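Local atomic coordinates of membrane-anchored mycosin mycp1 (Mycobacterium thermoresistibile, PDB entry 4HVL), a protein that is a subtilisin-fold serine protease of the mycosin family, probably an endopeptidase, and an essential component of the mycobacterial type VII (ESX-1) secretion system. Residues Ile64-Ile69 / Pro124-Leu129; Ser107-Arg112 / Ala314-Ser319. All coordinates share one frame; numbering follows the deposited sequence.

Contact 1 (Ile64-Ile69 / Pro124-Leu129); sequences ITVAVI and PDARIL
The guanidinium of R127 receives T65 OG1 at its edge, the hydroxyl standing 16° out of the plane; NH1 donates to T65 OG1 at 2.8 Å, with an N-H...O angle of 142°. The two side chains run alongside each other on one face of the sheet, and a bend of the arginine chain at chi3 brings NH1 back beside T65 OG1. The other terminal nitrogen, NH2, forms a salt bridge with E82 of the neighbouring edge strand 82-86. On the same face T65 CG2 presses against L129 CD1 at 3.5 Å, tighter than usual for two carbons. V66, V68 and I128 turn to the opposite face, where V68 CG2 meets I128 CG2 at 4.0 Å and helices 102-110 and 311-328 cover them. Between the backbones, parallel pairing joins strand 65-70 to strand 127-132, the next strand in from the edge of the subtilisin sheet: V66 N donates almost straight (178°) to R127 O, V66 O accepts from L129 N at 2.9 Å, and V68 N reaches L129 O at 2.8 Å. Backbone bonds thus anchor the strands throughout, while pairing with the E82 carboxylate probably steadies the charge of the exposed arginine.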
loop_
_atom_site.group_PDB
_atom_site.type_symbol
_atom_site.label_atom_id
_atom_site.label_comp_id
_atom_site.label_asym_id
_atom_site.label_seq_id
_atom_site.Cartn_x
_atom_site.Cartn_y
_atom_site.Cartn_z
ATOM N N ILE A 64 -0.139 5.372 -17.943
ATOM C CA ILE A 64 0.321 5.595 -16.560
ATOM C C ILE A 64 1.100 4.375 -16.112
ATOM O O ILE A 64 0.761 3.247 -16.503
ATOM C CB ILE A 64 -0.871 5.831 -15.612
ATOM C CG1 ILE A 64 -1.774 6.965 -16.139
ATOM C CG2 ILE A 64 -0.428 6.110 -14.165
ATOM C CD1 ILE A 64 -1.097 8.322 -16.282
ATOM N N THR A 65 2.145 4.608 -15.317
ATOM C CA THR A 65 2.994 3.558 -14.749
ATOM C C THR A 65 2.875 3.626 -13.216
ATOM O O THR A 65 3.102 4.677 -12.623
ATOM C CB THR A 65 4.469 3.760 -15.181
ATOM O OG1 THR A 65 4.570 3.651 -16.617
ATOM C CG2 THR A 65 5.421 2.740 -14.525
ATOM N N VAL A 66 2.477 2.513 -12.595
ATOM C CA VAL A 66 2.371 2.416 -11.160
ATOM C C VAL A 66 3.502 1.535 -10.643
ATOM O O VAL A 66 3.670 0.389 -11.107
ATOM C CB VAL A 66 1.020 1.808 -10.711
ATOM C CG1 VAL A 66 0.908 1.851 -9.195
ATOM C CG2 VAL A 66 -0.164 2.532 -11.361
ATOM N N ALA A 67 4.270 2.063 -9.688
ATOM C CA ALA A 67 5.261 1.275 -8.980
ATOM C C ALA A 67 4.630 0.675 -7.726
ATOM O O ALA A 67 3.908 1.374 -6.976
ATOM C CB ALA A 67 6.456 2.116 -8.594
ATOM N N VAL A 68 4.896 -0.612 -7.507
ATOM C CA VAL A 68 4.304 -1.350 -6.407
ATOM C C VAL A 68 5.405 -1.838 -5.494
ATOM O O VAL A 68 6.209 -2.679 -5.894
ATOM C CB VAL A 68 3.498 -2.554 -6.918
ATOM C CG1 VAL A 68 2.775 -3.235 -5.763
ATOM C CG2 VAL A 68 2.515 -2.116 -8.001
ATOM N N ILE A 69 5.478 -1.267 -4.292
ATOM C CA ILE A 69 6.479 -1.662 -3.301
ATOM C C ILE A 69 5.761 -2.648 -2.385
ATOM O O ILE A 69 4.847 -2.288 -1.649
ATOM C CB ILE A 69 7.021 -0.440 -2.528
ATOM C CG1 ILE A 69 7.514 0.624 -3.521
ATOM C CG2 ILE A 69 8.100 -0.867 -1.548
ATOM C CD1 ILE A 69 8.239 1.784 -2.888
ATOM N N PRO A 124 -6.631 -1.305 -15.669
ATOM C CA PRO A 124 -6.134 -2.440 -16.433
ATOM C C PRO A 124 -5.219 -2.094 -17.587
ATOM O O PRO A 124 -4.646 -2.995 -18.160
ATOM C CB PRO A 124 -7.410 -3.094 -16.951
ATOM C CG PRO A 124 -8.400 -1.984 -17.021
ATOM C CD PRO A 124 -8.089 -1.134 -15.823
ATOM N N ASP A 125 -5.112 -0.822 -17.964
ATOM C CA ASP A 125 -4.175 -0.423 -19.004
ATOM C C ASP A 125 -2.866 0.164 -18.443
ATOM O O ASP A 125 -1.992 0.550 -19.215
ATOM C CB ASP A 125 -4.826 0.563 -20.002
ATOM C CG ASP A 125 -5.808 -0.131 -20.984
ATOM O OD1 ASP A 125 -5.628 -1.321 -21.334
ATOM O OD2 ASP A 125 -6.778 0.540 -21.426
ATOM N N ALA A 126 -2.705 0.202 -17.121
ATOM C CA ALA A 126 -1.514 0.809 -16.541
ATOM C C ALA A 126 -0.317 -0.130 -16.668
ATOM O O ALA A 126 -0.488 -1.343 -16.703
ATOM C CB ALA A 126 -1.760 1.160 -15.089
ATOM N N ARG A 127 0.883 0.424 -16.740
ATOM C CA ARG A 127 2.083 -0.394 -16.525
ATOM C C ARG A 127 2.287 -0.610 -15.022
ATOM O O ARG A 127 1.854 0.211 -14.212
ATOM C CB ARG A 127 3.326 0.262 -17.112
ATOM C CG ARG A 127 3.434 0.120 -18.619
ATOM C CD ARG A 127 4.528 1.013 -19.202
ATOM N NE ARG A 127 5.881 0.481 -19.009
ATOM C CZ ARG A 127 6.863 1.055 -18.301
ATOM N NH1 ARG A 127 6.685 2.212 -17.656
ATOM N NH2 ARG A 127 8.052 0.462 -18.225
ATOM N N ILE A 128 2.952 -1.709 -14.674
ATOM C CA ILE A 128 3.260 -2.073 -13.289
ATOM C C ILE A 128 4.769 -2.294 -13.161
ATOM O O ILE A 128 5.329 -3.132 -13.879
ATOM C CB ILE A 128 2.597 -3.422 -12.944
ATOM C CG1 ILE A 128 1.081 -3.326 -13.034
ATOM C CG2 ILE A 128 3.030 -3.935 -11.576
ATOM C CD1 ILE A 128 0.464 -4.605 -13.572
ATOM N N LEU A 129 5.414 -1.553 -12.266
ATOM C CA LEU A 129 6.807 -1.818 -11.889
ATOM C C LEU A 129 6.799 -2.465 -10.508
ATOM O O LEU A 129 6.144 -1.937 -9.591
ATOM C CB LEU A 129 7.599 -0.524 -11.845
ATOM C CG LEU A 129 7.520 0.282 -13.135
ATOM C CD1 LEU A 129 8.323 1.564 -12.999
ATOM C CD2 LEU A 129 8.000 -0.538 -14.326
#

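Contact 2 (Ser107-Arg112 / Ala314-Ser319); sequences SVIAGR and AAAYVS
V108 CG1 sits over the centre of the Y317 ring, a CH-pi contact between two helices that pack on the same side of the parallel sheet of the subtilisin fold. V108 CG1 is 3.6 Å from the centroid of the Y317 ring and only 10° off the ring normal, and the two side chains cross at about a right angle, so that the valine branch meets the flat of the phenol. Y317 starts out away from helix 102-110, but its ring comes round to face V108. V108 is held with CG1 anti to the backbone N (chi1 167°), which sends this branch across to helix 311-328. V108 CG1 also touches A316 CB at 3.8 Å.

A316 points toward the other helix and fits its methyl between V108 and I109: I109 CG1 lies 3.6 Å from A316 CB. With so small a side chain at this place the backbones come close, the CA atoms of I109 and A316 being 5.3 Å apart. S319, one turn further on, offers carbon to I109, while its hydroxyl bonds to N178 of the sheet. S312, the predicted nucleophile, lies in the first turn of helix 311-328, and the predicted H101 immediately precedes helix 102-110, so this apolar seam joins the two helices next to the active site. I109 CG1 also rests against the backbone, 3.5 Å from A316 O.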
loop_
_atom_site.group_PDB
_atom_site.type_symbol
_atom_site.label_atom_id
_atom_site.label_comp_id
_atom_site.label_asym_id
_atom_site.label_seq_id
_atom_site.Cartn_x
_atom_site.Cartn_y
_atom_site.Cartn_z
ATOM N N SER A 107 -2.329 -7.110 -9.132
ATOM C CA SER A 107 -3.524 -7.509 -9.895
ATOM C C SER A 107 -4.730 -6.626 -9.589
ATOM O O SER A 107 -5.529 -6.336 -10.488
ATOM C CB SER A 107 -3.885 -8.981 -9.694
ATOM O OG SER A 107 -4.529 -9.214 -8.450
ATOM N N VAL A 108 -4.854 -6.198 -8.339
ATOM C CA VAL A 108 -5.957 -5.318 -7.930
ATOM C C VAL A 108 -5.815 -3.923 -8.577
ATOM O O VAL A 108 -6.794 -3.351 -9.071
ATOM C CB VAL A 108 -6.076 -5.244 -6.375
ATOM C CG1 VAL A 108 -6.981 -4.112 -5.938
ATOM C CG2 VAL A 108 -6.607 -6.551 -5.811
ATOM N N ILE A 109 -4.581 -3.406 -8.612
ATOM C CA ILE A 109 -4.271 -2.107 -9.208
ATOM C C ILE A 109 -4.518 -2.143 -10.741
ATOM O O ILE A 109 -5.247 -1.322 -11.277
ATOM C CB ILE A 109 -2.791 -1.725 -8.946
ATOM C CG1 ILE A 109 -2.513 -1.565 -7.435
ATOM C CG2 ILE A 109 -2.415 -0.454 -9.706
ATOM C CD1 ILE A 109 -1.047 -1.410 -7.077
ATOM N N ALA A 110 -3.922 -3.121 -11.422
ATOM C CA ALA A 110 -3.818 -3.086 -12.882
ATOM C C ALA A 110 -4.046 -4.420 -13.587
ATOM O O ALA A 110 -3.699 -4.566 -14.752
ATOM C CB ALA A 110 -2.470 -2.502 -13.267
ATOM N N GLY A 111 -4.671 -5.376 -12.912
ATOM C CA GLY A 111 -4.926 -6.669 -13.517
ATOM C C GLY A 111 -5.811 -6.556 -14.746
ATOM O O GLY A 111 -6.803 -5.835 -14.738
ATOM N N ARG A 112 -5.444 -7.262 -15.802
ATOM C CA ARG A 112 -6.246 -7.290 -17.019
ATOM C C ARG A 112 -7.477 -8.192 -16.907
ATOM O O ARG A 112 -7.513 -9.127 -16.110
ATOM C CB ARG A 112 -5.382 -7.739 -18.203
ATOM C CG ARG A 112 -4.602 -6.608 -18.848
ATOM C CD ARG A 112 -3.575 -6.023 -17.911
ATOM N NE ARG A 112 -2.637 -5.196 -18.649
ATOM C CZ ARG A 112 -1.924 -4.203 -18.141
ATOM N NH1 ARG A 112 -1.978 -3.897 -16.845
ATOM N NH2 ARG A 112 -1.106 -3.534 -18.950
ATOM N N ALA A 314 -6.602 -2.209 0.288
ATOM C CA ALA A 314 -7.188 -0.879 0.321
ATOM C C ALA A 314 -6.303 0.128 -0.429
ATOM O O ALA A 314 -6.778 0.887 -1.297
ATOM C CB ALA A 314 -7.410 -0.430 1.753
ATOM N N ALA A 315 -5.011 0.113 -0.121
ATOM C CA ALA A 315 -4.077 1.002 -0.801
ATOM C C ALA A 315 -4.026 0.736 -2.290
ATOM O O ALA A 315 -3.938 1.675 -3.067
ATOM C CB ALA A 315 -2.685 0.913 -0.193
ATOM N N ALA A 316 -4.098 -0.540 -2.674
ATOM C CA ALA A 316 -4.088 -0.932 -4.088
ATOM C C ALA A 316 -5.276 -0.348 -4.835
ATOM O O ALA A 316 -5.101 0.171 -5.936
ATOM C CB ALA A 316 -4.020 -2.456 -4.258
ATOM N N TYR A 317 -6.484 -0.410 -4.264
ATOM C CA TYR A 317 -7.643 0.228 -4.945
ATOM C C TYR A 317 -7.429 1.736 -5.162
ATOM O O TYR A 317 -7.735 2.247 -6.233
ATOM C CB TYR A 317 -8.979 0.000 -4.219
ATOM C CG TYR A 317 -9.467 -1.401 -4.331
ATOM C CD1 TYR A 317 -10.032 -1.862 -5.493
ATOM C CD2 TYR A 317 -9.349 -2.281 -3.270
ATOM C CE1 TYR A 317 -10.451 -3.163 -5.604
ATOM C CE2 TYR A 317 -9.785 -3.576 -3.363
ATOM C CZ TYR A 317 -10.330 -4.006 -4.536
ATOM O OH TYR A 317 -10.738 -5.300 -4.626
ATOM N N VAL A 318 -6.882 2.427 -4.158
ATOM C CA VAL A 318 -6.648 3.874 -4.234
ATOM C C VAL A 318 -5.550 4.216 -5.257
ATOM O O VAL A 318 -5.701 5.182 -6.010
ATOM C CB VAL A 318 -6.315 4.474 -2.837
ATOM C CG1 VAL A 318 -6.004 5.958 -2.907
ATOM C CG2 VAL A 318 -7.477 4.248 -1.883
ATOM N N SER A 319 -4.458 3.456 -5.281
ATOM C CA SER A 319 -3.432 3.612 -6.318
ATOM C C SER A 319 -3.992 3.448 -7.735
ATOM O O SER A 319 -3.692 4.228 -8.619
ATOM C CB SER A 319 -2.282 2.640 -6.108
ATOM O OG SER A 319 -1.603 2.970 -4.911
#

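How the contacts relate
Both contacts are largely buried, but contact 2 lies nearer the centre of the chain and all five of its touching residues are buried, whereas contact 1 reaches the surface at R127. Contact 1 joins two strands by a regular set of backbone hydrogen bonds; contact 2 joins two helices with no hydrogen bond between its segments, by carbon packing and one CH-pi contact. The elements interlock: helix 102-110 lies on the sheet face that carries V68 and I128, with I128 CD1 against A110 CB at 3.6 Å, and R112 NH1 probably bonds to A126 O at 3.0 Å. Helix 311-328 likewise covers I64 and V66, so both helices lie against the sheet face that carries V66, V68 and I128.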